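Long-range contact in exopolyphosphatase (Cytophaga hutchinsonii, PDB 3MDQ), which probably hydrolyses inorganic polyphosphate from its chain ends, releasing orthophosphate, using a two-lobed actin-like fold: residues 113-126 against 295-309. Sequence-based numbering, arbitrary orientation.
Sequences REAELIFRGVQQAV and STYSLKEGVLYTMLD
Gly121 and Gly302 meet where helices 113-125 and 299-309 cross nearly at right angles (84°), the helix axes 6.6 Å apart. Gly121 CA and Gly302 CA are 3.8 Å apart, and with no side chain on either residue the backbones touch: Gly302 CA lies 3.1 Å from Leu117 O in a CA-H...O contact. Leu117 is a knob among Leu299, Gly302, Val303 and Thr306; its CB meets Leu299 CD1 at 3.6 Å, while CD2 packs against the Thr306 hydroxyl, itself bonded to Gly302 O. Arg120 fills the next hole. Its chain leaves with CG opposite the backbone N (chi1 176°) and bends at chi2, which carries it past Thr306 and sets one guanidinium face over Tyr305 CB. There Arg120 NE reaches Asp309 OD2 (2.8 Å) and NH2 reaches OD1 (3.0 Å), a side-on, nearly straight salt bridge; NH1 and NH2 also bond Gln124 OE1. That grip helps hold the Gln124 amide flat over the Tyr305 ring, the planes 10° apart, and Gln124 CG sits 3.6 Å from the ring centroid, a CH-pi contact. Each helix follows a strand of one lobe's sheet and packs on the other's. Close glycine backbones thus form the crossing, while bonds to Asp309 and Gln124 fix the guanidinium's rotation at the exposed edge.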
# COMPACT_ATOMS: atom_id res chain seq x y z
N ARG A 113 1.53 3.41 -13.45
CA ARG A 113 0.70 4.57 -13.12
C ARG A 113 0.37 4.56 -11.65
O ARG A 113 0.33 5.62 -11.01
CB ARG A 113 -0.60 4.51 -13.90
CG ARG A 113 -1.50 5.72 -13.73
CD ARG A 113 -0.82 6.96 -14.20
NE ARG A 113 -1.64 8.16 -13.98
CZ ARG A 113 -1.13 9.35 -13.68
NH1 ARG A 113 0.16 9.51 -13.51
NH2 ARG A 113 -1.93 10.40 -13.48
N GLU A 114 0.13 3.38 -11.09
CA GLU A 114 -0.07 3.22 -9.64
C GLU A 114 1.14 3.82 -8.86
O GLU A 114 0.97 4.58 -7.90
CB GLU A 114 -0.26 1.74 -9.28
CG GLU A 114 -0.55 1.48 -7.84
CD GLU A 114 -0.76 -0.00 -7.52
OE1 GLU A 114 -0.56 -0.84 -8.43
OE2 GLU A 114 -1.09 -0.34 -6.34
N ALA A 115 2.33 3.49 -9.31
CA ALA A 115 3.52 4.03 -8.68
C ALA A 115 3.57 5.56 -8.74
O ALA A 115 3.89 6.25 -7.75
CB ALA A 115 4.77 3.41 -9.31
N GLU A 116 3.27 6.11 -9.90
CA GLU A 116 3.26 7.58 -10.07
C GLU A 116 2.28 8.23 -9.11
O GLU A 116 2.56 9.29 -8.50
CB GLU A 116 2.94 7.95 -11.52
CG GLU A 116 4.02 7.52 -12.47
CD GLU A 116 3.59 7.58 -13.91
OE1 GLU A 116 2.41 7.84 -14.23
OE2 GLU A 116 4.46 7.29 -14.75
N LEU A 117 1.08 7.66 -9.02
CA LEU A 117 0.04 8.26 -8.20
C LEU A 117 0.40 8.14 -6.73
O LEU A 117 0.22 9.09 -5.97
CB LEU A 117 -1.31 7.61 -8.51
CG LEU A 117 -1.89 7.85 -9.88
CD1 LEU A 117 -3.02 6.84 -10.14
CD2 LEU A 117 -2.41 9.31 -10.00
N ILE A 118 0.91 6.99 -6.31
CA ILE A 118 1.39 6.83 -4.94
C ILE A 118 2.41 7.94 -4.62
O ILE A 118 2.33 8.58 -3.55
CB ILE A 118 2.02 5.46 -4.70
CG1 ILE A 118 0.90 4.40 -4.70
CG2 ILE A 118 2.82 5.45 -3.38
CD1 ILE A 118 1.40 2.97 -4.92
N PHE A 119 3.37 8.14 -5.51
CA PHE A 119 4.41 9.14 -5.23
C PHE A 119 3.85 10.56 -5.12
O PHE A 119 4.35 11.36 -4.30
CB PHE A 119 5.56 9.09 -6.23
CG PHE A 119 6.85 9.69 -5.72
CD1 PHE A 119 7.58 9.07 -4.71
CD2 PHE A 119 7.32 10.86 -6.24
CE1 PHE A 119 8.77 9.59 -4.26
CE2 PHE A 119 8.56 11.38 -5.81
CZ PHE A 119 9.25 10.77 -4.84
N ARG A 120 2.80 10.88 -5.88
CA ARG A 120 2.17 12.20 -5.70
C ARG A 120 1.62 12.34 -4.28
O ARG A 120 1.71 13.43 -3.70
CB ARG A 120 1.04 12.41 -6.72
CG ARG A 120 0.28 13.69 -6.53
CD ARG A 120 1.15 14.91 -6.85
NE ARG A 120 0.50 16.19 -6.57
CZ ARG A 120 0.50 16.81 -5.40
NH1 ARG A 120 1.06 16.29 -4.32
NH2 ARG A 120 -0.13 17.98 -5.30
N GLY A 121 1.08 11.27 -3.71
CA GLY A 121 0.63 11.31 -2.31
C GLY A 121 1.80 11.48 -1.34
O GLY A 121 1.74 12.31 -0.41
N VAL A 122 2.87 10.74 -1.58
CA VAL A 122 4.08 10.84 -0.74
C VAL A 122 4.64 12.25 -0.77
O VAL A 122 5.01 12.80 0.30
CB VAL A 122 5.12 9.80 -1.18
CG1 VAL A 122 6.50 10.03 -0.49
CG2 VAL A 122 4.61 8.38 -0.92
N GLN A 123 4.67 12.87 -1.95
CA GLN A 123 5.16 14.24 -2.10
C GLN A 123 4.34 15.21 -1.23
O GLN A 123 4.88 16.18 -0.68
CB GLN A 123 5.10 14.71 -3.56
CG GLN A 123 6.16 14.12 -4.41
CD GLN A 123 5.99 14.43 -5.89
OE1 GLN A 123 4.87 14.46 -6.39
NE2 GLN A 123 7.12 14.58 -6.61
N GLN A 124 3.03 14.99 -1.13
CA GLN A 124 2.18 15.84 -0.28
C GLN A 124 2.41 15.58 1.22
O GLN A 124 2.30 16.50 2.03
CB GLN A 124 0.70 15.63 -0.61
CG GLN A 124 -0.16 16.76 -0.15
CD GLN A 124 0.08 18.04 -0.97
OE1 GLN A 124 0.58 18.02 -2.11
NE2 GLN A 124 -0.31 19.18 -0.37
N ALA A 125 2.75 14.35 1.59
CA ALA A 125 2.90 13.97 2.98
C ALA A 125 4.28 14.25 3.56
O ALA A 125 4.39 14.45 4.78
CB ALA A 125 2.63 12.50 3.11
N VAL A 126 5.32 14.17 2.75
CA VAL A 126 6.71 14.21 3.19
C VAL A 126 7.44 15.26 2.34
O VAL A 126 7.56 15.10 1.12
CB VAL A 126 7.41 12.89 2.95
CG1 VAL A 126 8.88 12.96 3.47
CG2 VAL A 126 6.64 11.71 3.63
N SER A 295 5.24 7.56 5.29
CA SER A 295 4.22 8.46 4.77
C SER A 295 2.85 7.89 5.10
O SER A 295 2.57 6.77 4.71
CB SER A 295 4.36 8.65 3.25
OG SER A 295 3.19 9.23 2.68
N THR A 296 1.99 8.68 5.73
CA THR A 296 0.61 8.21 5.97
C THR A 296 -0.28 8.35 4.75
O THR A 296 -1.40 7.86 4.78
CB THR A 296 -0.04 8.89 7.17
OG1 THR A 296 -0.26 10.26 6.85
CG2 THR A 296 0.85 8.77 8.43
N TYR A 297 0.22 9.00 3.70
CA TYR A 297 -0.48 9.10 2.40
C TYR A 297 0.04 8.06 1.44
O TYR A 297 1.24 7.75 1.42
CB TYR A 297 -0.24 10.47 1.77
CG TYR A 297 -0.93 11.65 2.42
CD1 TYR A 297 -1.61 11.54 3.64
CD2 TYR A 297 -0.88 12.88 1.81
CE1 TYR A 297 -2.24 12.62 4.19
CE2 TYR A 297 -1.51 13.96 2.36
CZ TYR A 297 -2.18 13.83 3.56
OH TYR A 297 -2.80 14.94 4.10
N SER A 298 -0.85 7.52 0.62
CA SER A 298 -0.50 6.52 -0.35
C SER A 298 -1.41 6.73 -1.59
O SER A 298 -1.70 7.86 -1.95
CB SER A 298 -0.58 5.11 0.24
OG SER A 298 -1.87 4.78 0.70
N LEU A 299 -1.81 5.66 -2.27
CA LEU A 299 -2.51 5.81 -3.53
C LEU A 299 -3.73 6.72 -3.49
O LEU A 299 -3.88 7.57 -4.36
CB LEU A 299 -2.93 4.43 -4.09
CG LEU A 299 -3.75 4.44 -5.38
CD1 LEU A 299 -2.95 5.03 -6.53
CD2 LEU A 299 -4.17 2.98 -5.69
N LYS A 300 -4.61 6.55 -2.50
CA LYS A 300 -5.87 7.30 -2.50
C LYS A 300 -5.62 8.81 -2.42
O LYS A 300 -6.28 9.60 -3.10
CB LYS A 300 -6.80 6.81 -1.38
CG LYS A 300 -6.35 7.06 0.04
CD LYS A 300 -7.08 6.18 1.09
CE LYS A 300 -6.68 6.55 2.59
NZ LYS A 300 -5.25 6.34 2.77
N GLU A 301 -4.64 9.20 -1.60
CA GLU A 301 -4.25 10.60 -1.53
C GLU A 301 -3.56 11.07 -2.81
O GLU A 301 -3.77 12.19 -3.25
CB GLU A 301 -3.36 10.90 -0.34
CG GLU A 301 -4.09 10.84 1.00
CD GLU A 301 -4.22 9.47 1.61
OE1 GLU A 301 -3.56 8.48 1.16
OE2 GLU A 301 -5.01 9.36 2.61
N GLY A 302 -2.75 10.22 -3.43
CA GLY A 302 -2.18 10.59 -4.70
C GLY A 302 -3.20 10.83 -5.78
O GLY A 302 -3.03 11.72 -6.60
N VAL A 303 -4.24 10.01 -5.80
CA VAL A 303 -5.37 10.21 -6.72
C VAL A 303 -6.04 11.57 -6.46
O VAL A 303 -6.27 12.37 -7.39
CB VAL A 303 -6.36 9.03 -6.63
CG1 VAL A 303 -7.68 9.36 -7.33
CG2 VAL A 303 -5.73 7.75 -7.19
N LEU A 304 -6.36 11.84 -5.19
CA LEU A 304 -6.97 13.12 -4.79
C LEU A 304 -6.13 14.29 -5.25
O LEU A 304 -6.65 15.21 -5.89
CB LEU A 304 -7.17 13.15 -3.29
CG LEU A 304 -7.57 14.49 -2.69
CD1 LEU A 304 -8.96 14.94 -3.15
CD2 LEU A 304 -7.47 14.43 -1.16
N TYR A 305 -4.83 14.25 -4.95
CA TYR A 305 -4.02 15.43 -5.24
C TYR A 305 -3.74 15.59 -6.74
O TYR A 305 -3.61 16.70 -7.23
CB TYR A 305 -2.76 15.46 -4.38
CG TYR A 305 -3.06 15.94 -2.99
CD1 TYR A 305 -3.20 17.30 -2.73
CD2 TYR A 305 -3.28 15.06 -1.94
CE1 TYR A 305 -3.51 17.77 -1.46
CE2 TYR A 305 -3.64 15.55 -0.65
CZ TYR A 305 -3.73 16.89 -0.44
OH TYR A 305 -4.06 17.37 0.83
N THR A 306 -3.71 14.48 -7.47
CA THR A 306 -3.62 14.51 -8.93
C THR A 306 -4.85 15.20 -9.49
O THR A 306 -4.76 16.08 -10.35
CB THR A 306 -3.40 13.09 -9.51
OG1 THR A 306 -2.15 12.61 -9.03
CG2 THR A 306 -3.37 13.08 -11.01
N MSE A 307 -6.02 14.86 -8.95
CA MSE A 307 -7.29 15.51 -9.34
C MSE A 307 -7.26 17.01 -9.02
O MSE A 307 -7.66 17.82 -9.84
CB MSE A 307 -8.49 14.84 -8.66
CG MSE A 307 -8.77 13.47 -9.23
SE MSE A 307 -10.05 12.48 -8.11
CE MSE A 307 -11.64 13.53 -8.66
N LEU A 308 -6.82 17.37 -7.82
CA LEU A 308 -6.75 18.77 -7.42
C LEU A 308 -5.73 19.54 -8.27
O LEU A 308 -5.92 20.75 -8.52
CB LEU A 308 -6.41 18.91 -5.92
CG LEU A 308 -7.45 18.34 -4.93
CD1 LEU A 308 -6.99 18.45 -3.49
CD2 LEU A 308 -8.81 19.05 -5.16
N ASP A 309 -4.66 18.88 -8.72
CA ASP A 309 -3.67 19.50 -9.62
C ASP A 309 -4.31 19.80 -10.99
O ASP A 309 -3.76 20.62 -11.79
CB ASP A 309 -2.46 18.58 -9.88
CG ASP A 309 -1.50 18.45 -8.68
OD1 ASP A 309 -1.55 19.21 -7.69
OD2 ASP A 309 -0.64 17.52 -8.73